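Local coordinates for probable cell division protein WhiA (Thermotoga maritima, PDB 3HYJ), which is a DNA-binding protein probably involved in cell division and chromosome segregation, combining a degenerate LAGLIDADG homing-endonuclease domain with a helix-turn-helix domain, at residues His54-Ser59 / Arg87-Thr92; Gly117-Gly122 / Leu134-Phe139. One frame throughout, in Å; residues are numbered along the deposited sequence.

Contact 1 (His54-Ser59 / Arg87-Thr92); sequences HSFAAS and RYIKIT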
loop_
_atom_site.group_PDB
_atom_site.type_symbol
_atom_site.label_atom_id
_atom_site.label_comp_id
_atom_site.label_asym_id
_atom_site.label_seq_id
_atom_site.Cartn_x
_atom_site.Cartn_y
_atom_site.Cartn_z
ATOM N N HIS A 54 -2.509 -5.736 8.132
ATOM C CA HIS A 54 -2.323 -7.185 8.227
ATOM C C HIS A 54 -0.845 -7.555 8.035
ATOM O O HIS A 54 -0.401 -8.607 8.469
ATOM C CB HIS A 54 -3.250 -7.893 7.220
ATOM C CG HIS A 54 -4.704 -7.613 7.456
ATOM N ND1 HIS A 54 -5.531 -8.488 8.133
ATOM C CD2 HIS A 54 -5.466 -6.533 7.159
ATOM C CE1 HIS A 54 -6.746 -7.974 8.216
ATOM N NE2 HIS A 54 -6.733 -6.786 7.639
ATOM N N SER A 55 -0.092 -6.647 7.423
ATOM C CA SER A 55 1.305 -6.843 7.068
ATOM C C SER A 55 2.251 -6.186 8.054
ATOM O O SER A 55 2.245 -4.969 8.205
ATOM C CB SER A 55 1.584 -6.230 5.705
ATOM O OG SER A 55 2.974 -6.113 5.506
ATOM N N PHE A 56 3.081 -7.006 8.694
ATOM C CA PHE A 56 4.105 -6.528 9.622
ATOM C C PHE A 56 5.076 -5.575 8.952
ATOM O O PHE A 56 5.452 -4.538 9.528
ATOM C CB PHE A 56 4.893 -7.716 10.169
ATOM C CG PHE A 56 5.978 -7.341 11.131
ATOM C CD1 PHE A 56 5.769 -6.377 12.108
ATOM C CD2 PHE A 56 7.194 -7.994 11.100
ATOM C CE1 PHE A 56 6.770 -6.049 13.012
ATOM C CE2 PHE A 56 8.193 -7.680 12.001
ATOM C CZ PHE A 56 7.979 -6.703 12.959
ATOM N N ALA A 57 5.491 -5.955 7.742
ATOM C CA ALA A 57 6.372 -5.128 6.930
ATOM C C ALA A 57 5.733 -3.776 6.614
ATOM O O ALA A 57 6.379 -2.745 6.763
ATOM C CB ALA A 57 6.733 -5.844 5.647
ATOM N N ALA A 58 4.477 -3.775 6.168
ATOM C CA ALA A 58 3.803 -2.501 5.882
ATOM C C ALA A 58 3.791 -1.664 7.147
ATOM O O ALA A 58 4.029 -0.472 7.112
ATOM C CB ALA A 58 2.388 -2.709 5.362
ATOM N N SER A 59 3.544 -2.333 8.259
ATOM C CA SER A 59 3.492 -1.724 9.557
ATOM C C SER A 59 4.818 -1.059 9.923
ATOM O O SER A 59 4.824 0.083 10.388
ATOM C CB SER A 59 3.144 -2.792 10.581
ATOM O OG SER A 59 2.702 -2.204 11.767
ATOM N N ARG A 87 -4.931 -12.039 13.208
ATOM C CA ARG A 87 -4.125 -10.940 13.668
ATOM C C ARG A 87 -4.302 -9.726 12.739
ATOM O O ARG A 87 -4.678 -9.857 11.583
ATOM C CB ARG A 87 -2.636 -11.362 13.749
ATOM C CG ARG A 87 -1.630 -10.159 13.635
ATOM C CD ARG A 87 -0.142 -10.480 13.753
ATOM N NE ARG A 87 0.534 -10.689 12.460
ATOM C CZ ARG A 87 0.899 -9.741 11.598
ATOM N NH1 ARG A 87 0.642 -8.471 11.837
ATOM N NH2 ARG A 87 1.514 -10.072 10.470
ATOM N N TYR A 88 -4.052 -8.543 13.288
ATOM C CA TYR A 88 -3.623 -7.382 12.522
ATOM C C TYR A 88 -2.837 -6.482 13.490
ATOM O O TYR A 88 -2.735 -6.803 14.669
ATOM C CB TYR A 88 -4.827 -6.679 11.892
ATOM C CG TYR A 88 -5.907 -6.316 12.877
ATOM C CD1 TYR A 88 -5.669 -5.368 13.866
ATOM C CD2 TYR A 88 -7.164 -6.893 12.817
ATOM C CE1 TYR A 88 -6.648 -5.009 14.783
ATOM C CE2 TYR A 88 -8.156 -6.540 13.741
ATOM C CZ TYR A 88 -7.878 -5.591 14.713
ATOM O OH TYR A 88 -8.814 -5.208 15.633
ATOM N N ILE A 89 -2.268 -5.388 12.999
ATOM C CA ILE A 89 -1.567 -4.423 13.852
ATOM C C ILE A 89 -2.262 -3.071 13.707
ATOM O O ILE A 89 -2.407 -2.571 12.597
ATOM C CB ILE A 89 -0.099 -4.262 13.415
ATOM C CG1 ILE A 89 0.641 -5.586 13.502
ATOM C CG2 ILE A 89 0.619 -3.199 14.256
ATOM C CD1 ILE A 89 1.854 -5.642 12.631
ATOM N N LYS A 90 -2.707 -2.492 14.819
ATOM C CA LYS A 90 -3.317 -1.168 14.819
ATOM C C LYS A 90 -2.253 -0.153 15.206
ATOM O O LYS A 90 -1.799 -0.136 16.345
ATOM C CB LYS A 90 -4.502 -1.106 15.804
ATOM N N ILE A 91 -1.846 0.679 14.247
ATOM C CA ILE A 91 -1.042 1.876 14.522
ATOM C C ILE A 91 -1.932 3.129 14.514
ATOM O O ILE A 91 -2.673 3.371 13.550
ATOM C CB ILE A 91 0.063 2.045 13.475
ATOM C CG1 ILE A 91 1.062 0.878 13.565
ATOM C CG2 ILE A 91 0.760 3.409 13.632
ATOM C CD1 ILE A 91 2.000 0.762 12.378
ATOM N N THR A 92 -1.870 3.906 15.602
ATOM C CA THR A 92 -2.610 5.176 15.730
ATOM C C THR A 92 -1.637 6.352 15.671
ATOM O O THR A 92 -0.704 6.426 16.472
ATOM C CB THR A 92 -3.403 5.245 17.062
ATOM O OG1 THR A 92 -4.352 4.162 17.134
ATOM C CG2 THR A 92 -4.138 6.584 17.193
HETATM O O HOH W 1 2.940 -9.615 8.220
#

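Contact 2 (Gly117-Gly122 / Leu134-Phe139); sequences GLFLSG and LEINLF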
loop_
_atom_site.group_PDB
_atom_site.type_symbol
_atom_site.label_atom_id
_atom_site.label_comp_id
_atom_site.label_asym_id
_atom_site.label_seq_id
_atom_site.Cartn_x
_atom_site.Cartn_y
_atom_site.Cartn_z
ATOM N N GLY A 117 2.250 2.744 -1.337
ATOM C CA GLY A 117 1.492 2.783 -0.098
ATOM C C GLY A 117 0.224 1.937 -0.140
ATOM O O GLY A 117 -0.114 1.256 0.833
ATOM N N LEU A 118 -0.496 1.996 -1.253
ATOM C CA LEU A 118 -1.667 1.151 -1.434
ATOM C C LEU A 118 -1.320 -0.339 -1.273
ATOM O O LEU A 118 -2.051 -1.114 -0.602
ATOM C CB LEU A 118 -2.273 1.358 -2.821
ATOM C CG LEU A 118 -3.075 2.633 -3.060
ATOM C CD1 LEU A 118 -3.372 2.853 -4.583
ATOM C CD2 LEU A 118 -4.348 2.604 -2.230
ATOM N N PHE A 119 -0.214 -0.745 -1.894
ATOM C CA PHE A 119 0.084 -2.168 -1.991
ATOM C C PHE A 119 0.597 -2.757 -0.692
ATOM O O PHE A 119 0.237 -3.858 -0.329
ATOM C CB PHE A 119 1.088 -2.462 -3.086
ATOM C CG PHE A 119 1.376 -3.920 -3.213
ATOM C CD1 PHE A 119 2.504 -4.478 -2.633
ATOM C CD2 PHE A 119 0.475 -4.755 -3.842
ATOM C CE1 PHE A 119 2.755 -5.842 -2.727
ATOM C CE2 PHE A 119 0.709 -6.126 -3.937
ATOM C CZ PHE A 119 1.857 -6.661 -3.386
ATOM N N LEU A 120 1.480 -2.034 -0.023
ATOM C CA LEU A 120 1.945 -2.417 1.295
ATOM C C LEU A 120 0.753 -2.605 2.235
ATOM O O LEU A 120 0.616 -3.641 2.872
ATOM C CB LEU A 120 2.889 -1.321 1.853
ATOM C CG LEU A 120 4.364 -1.409 1.429
ATOM C CD1 LEU A 120 5.118 -0.143 1.769
ATOM C CD2 LEU A 120 5.043 -2.622 2.086
ATOM N N SER A 121 -0.105 -1.584 2.310
ATOM C CA SER A 121 -1.140 -1.518 3.337
ATOM C C SER A 121 -2.368 -2.343 3.014
ATOM O O SER A 121 -3.008 -2.850 3.906
ATOM C CB SER A 121 -1.591 -0.075 3.553
ATOM O OG SER A 121 -2.186 0.451 2.387
ATOM N N GLY A 122 -2.728 -2.430 1.745
ATOM C CA GLY A 122 -3.948 -3.123 1.383
ATOM C C GLY A 122 -3.815 -4.095 0.235
ATOM O O GLY A 122 -4.814 -4.622 -0.200
ATOM N N LEU A 134 -3.163 -10.021 -8.530
ATOM C CA LEU A 134 -2.731 -8.983 -7.595
ATOM C C LEU A 134 -3.903 -8.062 -7.333
ATOM O O LEU A 134 -4.528 -7.559 -8.274
ATOM C CB LEU A 134 -1.561 -8.173 -8.161
ATOM C CG LEU A 134 -0.979 -7.035 -7.304
ATOM C CD1 LEU A 134 0.524 -6.876 -7.578
ATOM C CD2 LEU A 134 -1.701 -5.695 -7.481
ATOM N N GLU A 135 -4.220 -7.838 -6.067
ATOM C CA GLU A 135 -5.332 -6.977 -5.749
ATOM C C GLU A 135 -4.917 -6.016 -4.662
ATOM O O GLU A 135 -3.953 -6.281 -3.930
ATOM C CB GLU A 135 -6.548 -7.803 -5.329
ATOM C CG GLU A 135 -6.463 -8.404 -3.950
ATOM C CD GLU A 135 -7.661 -9.275 -3.617
ATOM O OE1 GLU A 135 -8.402 -9.661 -4.566
ATOM O OE2 GLU A 135 -7.839 -9.571 -2.404
ATOM N N ILE A 136 -5.631 -4.892 -4.600
ATOM C CA ILE A 136 -5.468 -3.920 -3.546
ATOM C C ILE A 136 -6.813 -3.452 -3.014
ATOM O O ILE A 136 -7.610 -2.867 -3.746
ATOM C CB ILE A 136 -4.748 -2.694 -4.029
ATOM C CG1 ILE A 136 -3.374 -3.058 -4.563
ATOM C CG2 ILE A 136 -4.639 -1.692 -2.877
ATOM C CD1 ILE A 136 -2.654 -1.868 -5.143
ATOM N N ASN A 137 -7.047 -3.687 -1.729
ATOM C CA ASN A 137 -8.209 -3.144 -1.056
ATOM C C ASN A 137 -8.217 -1.642 -1.198
ATOM O O ASN A 137 -7.277 -0.992 -0.769
ATOM C CB ASN A 137 -8.156 -3.501 0.423
ATOM C CG ASN A 137 -9.404 -3.074 1.159
ATOM O OD1 ASN A 137 -10.418 -3.787 1.142
ATOM N ND2 ASN A 137 -9.345 -1.903 1.814
ATOM N N LEU A 138 -9.244 -1.084 -1.828
ATOM C CA LEU A 138 -9.333 0.376 -1.985
ATOM C C LEU A 138 -10.781 0.747 -2.158
ATOM O O LEU A 138 -11.380 0.422 -3.162
ATOM C CB LEU A 138 -8.531 0.834 -3.198
ATOM C CG LEU A 138 -8.591 2.327 -3.538
ATOM C CD1 LEU A 138 -8.163 3.186 -2.339
ATOM C CD2 LEU A 138 -7.710 2.610 -4.746
ATOM N N PHE A 139 -11.374 1.404 -1.181
ATOM C CA PHE A 139 -12.827 1.464 -1.155
ATOM C C PHE A 139 -13.439 2.622 -1.957
ATOM O O PHE A 139 -14.448 2.443 -2.659
ATOM C CB PHE A 139 -13.331 1.513 0.280
ATOM C CG PHE A 139 -14.816 1.489 0.373
ATOM C CD1 PHE A 139 -15.500 0.282 0.344
ATOM C CD2 PHE A 139 -15.543 2.680 0.444
ATOM C CE1 PHE A 139 -16.879 0.257 0.417
ATOM C CE2 PHE A 139 -16.914 2.663 0.516
ATOM C CZ PHE A 139 -17.589 1.448 0.497
#

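Contact 1 (His54-Ser59 / Arg87-Thr92)
CB of Y88 lies over one face of the H54 imidazole, set off toward the rim of the ring, with H54 ND1 4.2 Å from Y88 CB. The phenyl ring of F56 is met at its edge, near its plane, where CD1 of I89 lies 4.0 Å from F56 CD1. The R87 guanidinium has a water in its plane and F56 N also at an edge, whereas the carbonyl of H54 stands obliquely to it, H54 O being 3.1 Å from R87 NH2. That same water accepts from F56 N at 2.7 Å and, weakly, from R87 NH2, and so bridges the two segments at the start of the helix. R87 gets there by a bend in an otherwise extended chain (chi3 94°), which turns the guanidinium toward the H54 carbonyl and F56 N. Were an alanine to stand here, the water would probably lose its weak partner on this segment and the H54 carbonyl the nearby positive charge.

Deeper in, S59 points at the strand between two isoleucines: its CB lies 3.7 Å from I89 CD1, and its OG faces I89 CG2 at 3.4 Å as well as CD1 of I91. The helix start is fixed by S55, an N-cap whose OG accepts from A58 N (2.9 Å, N-H...O angle 170°); E11 is hydrogen-bonded to S55 OG too. With I89 and I91 directed at helix 56-68, and L53 and F51 pairing with them through the backbone, this is a helix laid on an antiparallel sheet, as in the LAGLIDADG fold.

Contact 2 (Gly117-Gly122 / Leu134-Phe139)
L118, F119 and G122 bring the C-terminal part of helix 108-122 against strand 134-137, the helix-on-sheet packing of the LAGLIDADG fold. The two axes come within 7.3 Å and run nearly at right angles, 85° apart, so the alternate residues L134, I136 and L138 are spread across L118 and F119.

Apolar packing supplies most of the contact. I136 is central: its CG2 lies 3.9 Å from L118 CB, and its CG1 sits at the edge of the F119 ring, near the ring plane, 4.3 Å from F119 CD2. To one side, L118 and L138 meet through their methyls, L118 CD2 being 3.9 Å from L138 CD1. To the other, F119 CE2 comes 3.7 Å from L134 CD1, an approach oblique to the ring. With CG anti to the backbone N (chi1 -179°), the F119 ring is carried over to L134, and F181 of helix 175-184 packs against both residues.

Between the segments, the polar contact centres on G122 O. Beyond them, N137 ND2 bonds to A38 O of helix 25-39, and E135 bonds H133, which with H131 forms the sodium site. I136 CA makes a CA-H...O contact with G122 O at 3.5 Å. The same oxygen accepts the backbone hydrogen bond from N137 N at 2.9 Å (N-H...O angle 156°), with the donor standing above the carbonyl plane of G122.

In the fold
From the N terminus, helices 9-18 and 25-39 precede strands 40-42 and 49-53. Contact 1 closes a 27-residue loop, holding the rest of helix 56-68 and strand 73-79, when strand 88-93 returns against the helix start. Helix 108-122 follows, and contact 2 closes an 11-residue loop through strand 123-125. The loops run in series, neither crossing nor nesting. Each ties a helix to a four-stranded antiparallel sheet: 49-53 lies between 40-42 and 88-93, 134-137 between 123-125 and 167-172. In this N-terminal fragment, without the helix-turn-helix domain, contact 1 belongs to the first LAGLIDADG-like region and contact 2 to the second. Centres about 13 Å apart, they meet as A58 packs on the L120 carbonyl.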